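PDB 3U0H: xylose isomerase domain protein from Alicyclobacillus acidocaldarius subsp. acidocaldarius, which is probably an isomerase of the xylose isomerase-like TIM-barrel family, although its substrate is not established. Local coordinates for residues A[121-132]-A[165-174]; A[157-166]-A[186-196]. All blocks are in the same frame, centred on the assembly; numbering follows the deposited sequence.

Contact 1. Residues A[121-132]-A[165-174]; sequences ARRIRQVAVELL and FWEAIGAPNV. With EDO (1,2-ethanediol), chain E.
The guanidinium of Arg125 lies with its edge against the backbone carbonyls of Ala168 and Ile169, both close to its plane. Over one face sits CA of Arg122; over the opposite face, toward the rim, lies C1 of the ethanediol. Arg125 NE gives a nearly straight bond to Ile169 O (2.8 Å, 170°). Arg125 NH2 gives a more bent one to Ala168 O (2.9 Å). CG stands anti to the backbone N (chi1 176°), and a bend at chi3 turns the guanidinium onto the C-terminal end of helix 159-169. The ring of Phe165 meets CD1 of Ile124 at its edge, 3.8 Å from CE2. Ile169 CG1 lies over a face of this ring.

The two helices, 113-131 and 159-169, are neighbours on the outside of a TIM barrel, and their short segments cross at -70°. Small residues allow close approach: Ala121 CB is 3.8 Å from Ala168 CB. With an alanine here in place of Arg125, Ile169 O would probably lose its side-chain donor and Ala168 O one of two, since Arg125 of the second subunit also bonds it; Glu167 O of that subunit would lose the bond from NH1. Further along, Asn173 ND2 bonds Ala128 O (3.1 Å), which Leu131 N reaches from the opposite face of the carbonyl plane. ND2 also bonds Met136 O. Leu132 CD2 lies 3.4 Å from Asn173 CG.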
loop_
_atom_site.group_PDB
_atom_site.type_symbol
_atom_site.label_atom_id
_atom_site.label_comp_id
_atom_site.label_asym_id
_atom_site.label_seq_id
_atom_site.Cartn_x
_atom_site.Cartn_y
_atom_site.Cartn_z
ATOM N N ALA A 121 -1.076 -16.989 0.463
ATOM C CA ALA A 121 -0.998 -15.709 -0.295
ATOM C C ALA A 121 -0.585 -14.603 0.658
ATOM O O ALA A 121 0.326 -13.807 0.369
ATOM C CB ALA A 121 -2.329 -15.336 -0.966
ATOM N N ARG A 122 -1.209 -14.567 1.812
ATOM C CA ARG A 122 -0.973 -13.455 2.742
ATOM C C ARG A 122 0.425 -13.491 3.369
ATOM O O ARG A 122 1.021 -12.473 3.630
ATOM C CB ARG A 122 -2.063 -13.414 3.811
ATOM C CG ARG A 122 -1.876 -12.315 4.860
ATOM C CD ARG A 122 -1.122 -12.794 6.093
ATOM N NE ARG A 122 -1.693 -13.964 6.788
ATOM C CZ ARG A 122 -1.142 -14.570 7.852
ATOM N NH1 ARG A 122 0.034 -14.182 8.353
ATOM N NH2 ARG A 122 -1.783 -15.581 8.425
ATOM N N ARG A 123 0.938 -14.672 3.646
ATOM C CA ARG A 123 2.250 -14.810 4.310
ATOM C C ARG A 123 3.426 -14.538 3.361
ATOM O O ARG A 123 4.468 -14.042 3.769
ATOM C CB ARG A 123 2.382 -16.227 4.895
ATOM C CG ARG A 123 1.536 -16.472 6.125
ATOM C CD ARG A 123 1.733 -17.865 6.692
ATOM N NE ARG A 123 1.106 -18.049 7.986
ATOM C CZ ARG A 123 1.313 -19.112 8.776
ATOM N NH1 ARG A 123 2.176 -20.097 8.409
ATOM N NH2 ARG A 123 0.676 -19.203 9.937
ATOM N N ILE A 124 3.252 -14.925 2.115
ATOM C CA ILE A 124 4.215 -14.661 1.053
ATOM C C ILE A 124 4.277 -13.172 0.793
ATOM O O ILE A 124 5.356 -12.632 0.567
ATOM C CB ILE A 124 3.869 -15.432 -0.258
ATOM C CG1 ILE A 124 4.048 -16.961 -0.026
ATOM C CG2 ILE A 124 4.781 -14.982 -1.404
ATOM C CD1 ILE A 124 3.760 -17.892 -1.203
ATOM N N ARG A 125 3.119 -12.513 0.852
ATOM C CA ARG A 125 3.002 -11.061 0.718
ATOM C C ARG A 125 3.800 -10.401 1.850
ATOM O O ARG A 125 4.587 -9.462 1.622
ATOM C CB ARG A 125 1.523 -10.649 0.781
ATOM C CG ARG A 125 1.273 -9.164 0.751
ATOM C CD ARG A 125 -0.200 -8.845 1.145
ATOM N NE ARG A 125 -1.101 -9.679 0.377
ATOM C CZ ARG A 125 -2.297 -10.169 0.726
ATOM N NH1 ARG A 125 -2.866 -9.898 1.874
ATOM N NH2 ARG A 125 -2.921 -10.969 -0.165
ATOM N N GLN A 126 3.543 -10.846 3.079
ATOM C CA GLN A 126 4.286 -10.348 4.250
ATOM C C GLN A 126 5.798 -10.573 4.063
ATOM O O GLN A 126 6.593 -9.701 4.350
ATOM C CB GLN A 126 3.770 -10.974 5.529
ATOM C CG GLN A 126 2.402 -10.458 5.988
ATOM C CD GLN A 126 1.897 -11.163 7.254
ATOM O OE1 GLN A 126 1.939 -12.377 7.369
ATOM N NE2 GLN A 126 1.439 -10.398 8.197
ATOM N N VAL A 127 6.196 -11.722 3.562
ATOM C CA VAL A 127 7.604 -11.967 3.330
ATOM C C VAL A 127 8.141 -10.985 2.293
ATOM O O VAL A 127 9.183 -10.360 2.526
ATOM C CB VAL A 127 7.841 -13.407 2.932
ATOM C CG1 VAL A 127 9.252 -13.640 2.358
ATOM C CG2 VAL A 127 7.615 -14.307 4.147
ATOM N N ALA A 128 7.416 -10.822 1.188
ATOM C CA ALA A 128 7.862 -9.970 0.102
ATOM C C ALA A 128 7.978 -8.538 0.571
ATOM O O ALA A 128 8.906 -7.853 0.228
ATOM C CB ALA A 128 6.865 -10.031 -1.034
ATOM N N VAL A 129 7.021 -8.088 1.355
ATOM C CA VAL A 129 7.056 -6.759 1.931
ATOM C C VAL A 129 8.265 -6.522 2.842
ATOM O O VAL A 129 8.882 -5.453 2.745
ATOM C CB VAL A 129 5.753 -6.419 2.680
ATOM C CG1 VAL A 129 5.898 -5.136 3.526
ATOM C CG2 VAL A 129 4.607 -6.313 1.673
ATOM N N GLU A 130 8.675 -7.492 3.654
ATOM C CA GLU A 130 9.848 -7.279 4.524
ATOM C C GLU A 130 11.067 -7.098 3.641
ATOM O O GLU A 130 12.087 -6.547 4.087
ATOM C CB GLU A 130 10.117 -8.449 5.501
ATOM C CG GLU A 130 9.100 -8.564 6.622
ATOM C CD GLU A 130 9.029 -7.275 7.404
ATOM O OE1 GLU A 130 10.103 -6.769 7.763
ATOM O OE2 GLU A 130 7.933 -6.729 7.602
ATOM N N LEU A 131 10.967 -7.529 2.390
ATOM C CA LEU A 131 12.179 -7.514 1.539
ATOM C C LEU A 131 12.259 -6.294 0.602
ATOM O O LEU A 131 13.286 -6.053 -0.025
ATOM C CB LEU A 131 12.321 -8.837 0.763
ATOM C CG LEU A 131 12.587 -10.109 1.587
ATOM C CD1 LEU A 131 12.363 -11.315 0.666
ATOM C CD2 LEU A 131 14.014 -10.174 2.142
ATOM N N LEU A 132 11.186 -5.515 0.523
ATOM C CA LEU A 132 11.184 -4.346 -0.357
ATOM C C LEU A 132 12.294 -3.353 -0.004
ATOM O O LEU A 132 12.883 -2.861 -0.912
ATOM C CB LEU A 132 9.809 -3.641 -0.381
ATOM C CG LEU A 132 8.660 -4.460 -1.015
ATOM C CD1 LEU A 132 7.244 -3.861 -0.784
ATOM C CD2 LEU A 132 8.954 -4.629 -2.514
ATOM N N PHE A 165 -1.347 -16.891 -9.266
ATOM C CA PHE A 165 -1.142 -16.855 -7.793
ATOM C C PHE A 165 -0.478 -15.548 -7.376
ATOM O O PHE A 165 -0.838 -15.006 -6.333
ATOM C CB PHE A 165 -0.393 -18.091 -7.327
ATOM C CG PHE A 165 -0.216 -18.202 -5.826
ATOM C CD1 PHE A 165 -1.295 -18.094 -4.963
ATOM C CD2 PHE A 165 1.025 -18.474 -5.293
ATOM C CE1 PHE A 165 -1.132 -18.216 -3.610
ATOM C CE2 PHE A 165 1.186 -18.569 -3.918
ATOM C CZ PHE A 165 0.104 -18.448 -3.080
ATOM N N TRP A 166 0.396 -14.988 -8.230
ATOM C CA TRP A 166 0.864 -13.596 -8.076
ATOM C C TRP A 166 -0.213 -12.584 -7.795
ATOM O O TRP A 166 -0.025 -11.657 -7.072
ATOM C CB TRP A 166 1.674 -13.120 -9.295
ATOM C CG TRP A 166 2.942 -13.906 -9.542
ATOM C CD1 TRP A 166 3.645 -14.700 -8.631
ATOM C CD2 TRP A 166 3.735 -13.925 -10.764
ATOM N NE1 TRP A 166 4.765 -15.217 -9.194
ATOM C CE2 TRP A 166 4.840 -14.847 -10.513
ATOM C CE3 TRP A 166 3.582 -13.373 -12.035
ATOM C CZ2 TRP A 166 5.800 -15.134 -11.482
ATOM C CZ3 TRP A 166 4.555 -13.675 -13.004
ATOM C CH2 TRP A 166 5.650 -14.531 -12.724
ATOM N N GLU A 167 -1.358 -12.724 -8.375
ATOM C CA GLU A 167 -2.440 -11.773 -8.137
ATOM C C GLU A 167 -2.954 -11.891 -6.703
ATOM O O GLU A 167 -3.298 -10.926 -6.102
ATOM C CB GLU A 167 -3.597 -12.070 -9.103
ATOM C CG GLU A 167 -3.272 -11.923 -10.598
ATOM C CD GLU A 167 -4.472 -12.247 -11.527
ATOM O OE1 GLU A 167 -5.656 -11.986 -11.154
ATOM O OE2 GLU A 167 -4.219 -12.775 -12.647
ATOM N N ALA A 168 -3.002 -13.108 -6.161
ATOM C CA ALA A 168 -3.516 -13.311 -4.786
ATOM C C ALA A 168 -2.575 -12.596 -3.821
ATOM O O ALA A 168 -3.000 -11.879 -2.921
ATOM C CB ALA A 168 -3.625 -14.816 -4.461
ATOM N N ILE A 169 -1.275 -12.780 -4.074
ATOM C CA ILE A 169 -0.218 -12.274 -3.218
ATOM C C ILE A 169 -0.220 -10.733 -3.271
ATOM O O ILE A 169 -0.107 -10.078 -2.248
ATOM C CB ILE A 169 1.204 -12.820 -3.653
ATOM C CG1 ILE A 169 1.283 -14.379 -3.604
ATOM C CG2 ILE A 169 2.280 -12.148 -2.792
ATOM C CD1 ILE A 169 2.509 -15.050 -4.313
ATOM N N GLY A 170 -0.262 -10.180 -4.471
ATOM C CA GLY A 170 -0.344 -8.750 -4.703
ATOM C C GLY A 170 0.842 -7.949 -4.237
ATOM O O GLY A 170 0.658 -6.875 -3.701
ATOM N N ALA A 171 2.056 -8.488 -4.417
ATOM C CA ALA A 171 3.293 -7.826 -3.996
ATOM C C ALA A 171 4.068 -7.666 -5.250
ATOM O O ALA A 171 4.186 -8.611 -6.050
ATOM C CB ALA A 171 4.117 -8.647 -2.998
ATOM N N PRO A 172 4.668 -6.496 -5.428
ATOM C CA PRO A 172 5.294 -6.180 -6.728
ATOM C C PRO A 172 6.652 -6.894 -6.979
ATOM O O PRO A 172 7.055 -7.075 -8.119
ATOM C CB PRO A 172 5.471 -4.671 -6.645
ATOM C CG PRO A 172 5.606 -4.342 -5.147
ATOM C CD PRO A 172 4.937 -5.469 -4.392
ATOM N N ASN A 173 7.298 -7.393 -5.934
ATOM C CA ASN A 173 8.597 -8.025 -6.068
ATOM C C ASN A 173 8.563 -9.540 -6.038
ATOM O O ASN A 173 9.574 -10.148 -5.580
ATOM C CB ASN A 173 9.600 -7.540 -4.964
ATOM C CG ASN A 173 9.118 -7.826 -3.556
ATOM O OD1 ASN A 173 7.928 -7.794 -3.305
ATOM N ND2 ASN A 173 10.029 -8.040 -2.629
ATOM N N VAL A 174 7.483 -10.158 -6.537
ATOM C CA VAL A 174 7.359 -11.632 -6.524
ATOM C C VAL A 174 7.346 -12.180 -7.921
ATOM O O VAL A 174 6.574 -11.729 -8.753
ATOM C CB VAL A 174 6.132 -12.144 -5.724
ATOM C CG1 VAL A 174 6.025 -13.674 -5.709
ATOM C CG2 VAL A 174 6.264 -11.659 -4.285
HETATM C C1 EDO E . -2.764 -6.716 -0.783
HETATM O O1 EDO E . -3.137 -5.663 0.091
HETATM C C2 EDO E . -1.406 -6.425 -1.406
HETATM O O2 EDO E . -1.630 -5.773 -2.644
#

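Contact 2. Residues A[157-166]-A[186-196]; sequences QSLADLKTFW and AGEHEDDLAQL
Glu188 reaches the first turn of helix 159-169 with one carboxylate oxygen. Glu188 OE2 accepts from Leu159 N (2.8 Å, 158°), which meets it nearly in line with the C-O bond. Glu188 OE2 also lies 3.2 Å from Leu159 CB. The helix start would probably stabilise the negative charge. Leu159 carries the apolar part. Leu159 chi1 of 176° swings CG away from the backbone N, and Leu159 CD2 touches Asp192 O (3.6 Å), Leu193 CD2 and Leu196 CD1. Leu196 CD2 packs against Lys163 CE (3.9 Å) and meets the edge of the Trp166 ring. A water links Lys163 NZ to the carbonyl of Gln195.

Both helix starts are capped. Ser158 OG accepts from Asp161 N (3.0 Å). His189 and Asp192 form a capping box, with His189 N bonded to Asp192 OD2 (2.7 Å). A Schellman motif at Gly187 ends the preceding helix and leads into Glu188, whose OE1 is held by Tyr142 OH. Leu193 packs on Val178 of strand 174-179 and on helix 231-241, while Trp166 lies against the same strand. The contact therefore joins helices 159-169 and 190-194 over barrel strand 174-179.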
loop_
_atom_site.group_PDB
_atom_site.type_symbol
_atom_site.label_atom_id
_atom_site.label_comp_id
_atom_site.label_asym_id
_atom_site.label_seq_id
_atom_site.Cartn_x
_atom_site.Cartn_y
_atom_site.Cartn_z
ATOM N N GLN A 157 0.963 -25.969 -10.509
ATOM C CA GLN A 157 1.651 -27.049 -11.275
ATOM C C GLN A 157 2.345 -26.578 -12.525
ATOM O O GLN A 157 2.854 -27.398 -13.329
ATOM C CB GLN A 157 0.659 -28.144 -11.641
ATOM C CG GLN A 157 0.131 -28.840 -10.393
ATOM C CD GLN A 157 -1.049 -29.723 -10.652
ATOM O OE1 GLN A 157 -1.400 -30.017 -11.793
ATOM N NE2 GLN A 157 -1.656 -30.180 -9.574
ATOM N N SER A 158 2.480 -25.258 -12.622
ATOM C CA SER A 158 2.968 -24.637 -13.827
ATOM C C SER A 158 3.172 -23.147 -13.649
ATOM O O SER A 158 2.621 -22.521 -12.736
ATOM C CB SER A 158 1.935 -24.810 -14.938
ATOM O OG SER A 158 0.810 -23.931 -14.681
ATOM N N LEU A 159 3.927 -22.587 -14.574
ATOM C CA LEU A 159 4.126 -21.170 -14.630
ATOM C C LEU A 159 2.810 -20.398 -14.793
ATOM O O LEU A 159 2.630 -19.387 -14.156
ATOM C CB LEU A 159 5.054 -20.846 -15.792
ATOM C CG LEU A 159 5.278 -19.364 -16.018
ATOM C CD1 LEU A 159 5.848 -18.766 -14.685
ATOM C CD2 LEU A 159 6.174 -19.117 -17.247
ATOM N N ALA A 160 1.922 -20.864 -15.647
ATOM C CA ALA A 160 0.573 -20.218 -15.848
ATOM C C ALA A 160 -0.191 -20.168 -14.522
ATOM O O ALA A 160 -0.757 -19.157 -14.148
ATOM C CB ALA A 160 -0.284 -20.928 -16.952
ATOM N N ASP A 161 -0.175 -21.268 -13.792
ATOM C CA ASP A 161 -0.778 -21.296 -12.451
ATOM C C ASP A 161 -0.115 -20.266 -11.521
ATOM O O ASP A 161 -0.801 -19.500 -10.827
ATOM C CB ASP A 161 -0.627 -22.667 -11.787
ATOM C CG ASP A 161 -1.481 -23.757 -12.416
ATOM O OD1 ASP A 161 -2.252 -23.479 -13.346
ATOM O OD2 ASP A 161 -1.308 -24.921 -11.974
ATOM N N LEU A 162 1.216 -20.307 -11.477
ATOM C CA LEU A 162 1.961 -19.386 -10.640
ATOM C C LEU A 162 1.613 -17.927 -10.939
ATOM O O LEU A 162 1.520 -17.120 -10.002
ATOM C CB LEU A 162 3.467 -19.580 -10.784
ATOM C CG LEU A 162 4.357 -18.638 -9.925
ATOM C CD1 LEU A 162 4.031 -18.732 -8.448
ATOM C CD2 LEU A 162 5.867 -18.929 -10.153
ATOM N N LYS A 163 1.452 -17.581 -12.224
ATOM C CA LYS A 163 1.111 -16.211 -12.564
ATOM C C LYS A 163 -0.248 -15.789 -12.023
ATOM O O LYS A 163 -0.405 -14.621 -11.657
ATOM C CB LYS A 163 1.056 -16.015 -14.044
ATOM C CG LYS A 163 2.376 -15.888 -14.748
ATOM C CD LYS A 163 2.050 -15.878 -16.252
ATOM C CE LYS A 163 3.071 -15.143 -17.090
ATOM N NZ LYS A 163 2.870 -15.389 -18.558
ATOM N N THR A 164 -1.234 -16.684 -11.975
ATOM C CA THR A 164 -2.505 -16.294 -11.339
ATOM C C THR A 164 -2.264 -16.130 -9.832
ATOM O O THR A 164 -2.832 -15.252 -9.196
ATOM C CB THR A 164 -3.637 -17.277 -11.593
ATOM O OG1 THR A 164 -3.314 -18.522 -10.925
ATOM C CG2 THR A 164 -3.801 -17.522 -13.136
ATOM N N PHE A 165 -1.347 -16.891 -9.266
ATOM C CA PHE A 165 -1.142 -16.855 -7.793
ATOM C C PHE A 165 -0.478 -15.548 -7.376
ATOM O O PHE A 165 -0.838 -15.006 -6.333
ATOM C CB PHE A 165 -0.393 -18.091 -7.327
ATOM C CG PHE A 165 -0.216 -18.202 -5.826
ATOM C CD1 PHE A 165 -1.295 -18.094 -4.963
ATOM C CD2 PHE A 165 1.025 -18.474 -5.293
ATOM C CE1 PHE A 165 -1.132 -18.216 -3.610
ATOM C CE2 PHE A 165 1.186 -18.569 -3.918
ATOM C CZ PHE A 165 0.104 -18.448 -3.080
ATOM N N TRP A 166 0.396 -14.988 -8.230
ATOM C CA TRP A 166 0.864 -13.596 -8.076
ATOM C C TRP A 166 -0.213 -12.584 -7.795
ATOM O O TRP A 166 -0.025 -11.657 -7.072
ATOM C CB TRP A 166 1.674 -13.120 -9.295
ATOM C CG TRP A 166 2.942 -13.906 -9.542
ATOM C CD1 TRP A 166 3.645 -14.700 -8.631
ATOM C CD2 TRP A 166 3.735 -13.925 -10.764
ATOM N NE1 TRP A 166 4.765 -15.217 -9.194
ATOM C CE2 TRP A 166 4.840 -14.847 -10.513
ATOM C CE3 TRP A 166 3.582 -13.373 -12.035
ATOM C CZ2 TRP A 166 5.800 -15.134 -11.482
ATOM C CZ3 TRP A 166 4.555 -13.675 -13.004
ATOM C CH2 TRP A 166 5.650 -14.531 -12.724
ATOM N N ALA A 186 6.047 -29.787 -16.748
ATOM C CA ALA A 186 4.787 -29.056 -16.993
ATOM C C ALA A 186 4.458 -28.938 -18.488
ATOM O O ALA A 186 3.414 -28.375 -18.843
ATOM C CB ALA A 186 4.790 -27.667 -16.341
ATOM N N GLY A 187 5.341 -29.439 -19.350
ATOM C CA GLY A 187 5.076 -29.420 -20.797
ATOM C C GLY A 187 5.112 -28.015 -21.373
ATOM O O GLY A 187 4.497 -27.748 -22.392
ATOM N N GLU A 188 5.870 -27.111 -20.760
ATOM C CA GLU A 188 6.001 -25.740 -21.285
ATOM C C GLU A 188 6.972 -25.599 -22.497
ATOM O O GLU A 188 7.737 -26.500 -22.775
ATOM C CB GLU A 188 6.409 -24.819 -20.117
ATOM C CG GLU A 188 5.330 -24.752 -19.056
ATOM C CD GLU A 188 5.775 -24.149 -17.742
ATOM O OE1 GLU A 188 7.019 -24.018 -17.488
ATOM O OE2 GLU A 188 4.849 -23.803 -16.974
ATOM N N HIS A 189 6.941 -24.436 -23.134
ATOM C CA HIS A 189 7.636 -24.091 -24.383
ATOM C C HIS A 189 8.602 -22.959 -24.096
ATOM O O HIS A 189 8.377 -22.133 -23.197
ATOM C CB HIS A 189 6.577 -23.612 -25.402
ATOM C CG HIS A 189 7.050 -23.525 -26.851
ATOM N ND1 HIS A 189 7.681 -22.425 -27.362
ATOM C CD2 HIS A 189 6.875 -24.415 -27.944
ATOM C CE1 HIS A 189 7.922 -22.614 -28.679
ATOM N NE2 HIS A 189 7.423 -23.827 -29.036
ATOM N N GLU A 190 9.699 -22.914 -24.853
ATOM C CA GLU A 190 10.649 -21.796 -24.810
ATOM C C GLU A 190 9.929 -20.421 -24.692
ATOM O O GLU A 190 10.334 -19.592 -23.891
ATOM C CB GLU A 190 11.576 -21.861 -26.042
ATOM C CG GLU A 190 12.169 -20.529 -26.512
ATOM C CD GLU A 190 13.301 -20.668 -27.512
ATOM O OE1 GLU A 190 13.500 -21.753 -28.102
ATOM O OE2 GLU A 190 13.997 -19.660 -27.704
ATOM N N ASP A 191 8.854 -20.212 -25.459
ATOM C CA ASP A 191 8.127 -18.932 -25.493
ATOM C C ASP A 191 7.420 -18.613 -24.161
ATOM O O ASP A 191 7.153 -17.454 -23.888
ATOM C CB ASP A 191 7.081 -18.836 -26.668
ATOM C CG ASP A 191 7.711 -18.937 -28.061
ATOM O OD1 ASP A 191 8.947 -18.781 -28.184
ATOM O OD2 ASP A 191 6.959 -19.146 -29.048
ATOM N N ASP A 192 7.086 -19.618 -23.364
ATOM C CA ASP A 192 6.507 -19.343 -22.052
ATOM C C ASP A 192 7.463 -18.524 -21.170
ATOM O O ASP A 192 7.055 -17.602 -20.433
ATOM C CB ASP A 192 6.113 -20.647 -21.359
ATOM C CG ASP A 192 4.976 -21.357 -22.077
ATOM O OD1 ASP A 192 3.900 -20.732 -22.253
ATOM O OD2 ASP A 192 5.161 -22.538 -22.464
ATOM N N LEU A 193 8.754 -18.834 -21.331
ATOM C CA LEU A 193 9.820 -18.217 -20.583
ATOM C C LEU A 193 10.267 -16.945 -21.225
ATOM O O LEU A 193 10.554 -16.000 -20.517
ATOM C CB LEU A 193 10.980 -19.171 -20.470
ATOM C CG LEU A 193 10.647 -20.529 -19.886
ATOM C CD1 LEU A 193 11.901 -21.395 -19.846
ATOM C CD2 LEU A 193 10.053 -20.383 -18.490
ATOM N N ALA A 194 10.335 -16.894 -22.557
ATOM C CA ALA A 194 10.703 -15.659 -23.253
ATOM C C ALA A 194 9.732 -14.477 -23.012
ATOM O O ALA A 194 10.120 -13.320 -23.142
ATOM C CB ALA A 194 10.860 -15.883 -24.767
ATOM N N GLN A 195 8.479 -14.756 -22.700
ATOM C CA GLN A 195 7.506 -13.689 -22.620
ATOM C C GLN A 195 7.421 -13.158 -21.215
ATOM O O GLN A 195 6.630 -12.285 -20.957
ATOM C CB GLN A 195 6.181 -14.209 -23.153
ATOM C CG GLN A 195 6.186 -14.138 -24.711
ATOM C CD GLN A 195 5.360 -15.228 -25.399
ATOM O OE1 GLN A 195 4.617 -15.961 -24.731
ATOM N NE2 GLN A 195 5.511 -15.370 -26.729
ATOM N N LEU A 196 8.191 -13.726 -20.275
ATOM C CA LEU A 196 8.259 -13.193 -18.880
ATOM C C LEU A 196 9.003 -11.869 -18.787
ATOM O O LEU A 196 10.076 -11.739 -19.339
ATOM C CB LEU A 196 8.970 -14.144 -17.935
ATOM C CG LEU A 196 8.203 -15.357 -17.506
ATOM C CD1 LEU A 196 9.150 -16.206 -16.695
ATOM C CD2 LEU A 196 6.956 -14.950 -16.721
HETATM O O HOH W 1 2.753 -22.811 -17.779
HETATM O O HOH W 2 4.815 -16.857 -19.883
HETATM O O HOH W 3 4.520 -12.940 -18.834
#

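In the fold
Both contacts use helix 159-169, on the outside of the barrel. Contact 1 lies at its C-terminal end and contact 2 at its N-terminal end, with centres about 18 Å apart. Phe165 and Trp166 belong to both: Phe165 packs in contact 1, Trp166 in contact 2. Contact 1 is buried, with broad apolar packing and an arginine donating to carbonyls at the helix end. Contact 2 is smaller and only partly buried; a carboxylate accepts from the helix start, and water takes part in the bonding. This is consistent with the polarity of the helix, carbonyls at its C-terminal end and N-H groups at its start. Both contacts also touch the second subunit, and contact 1 reaches a third through Leu132, Pro172 and Asn173.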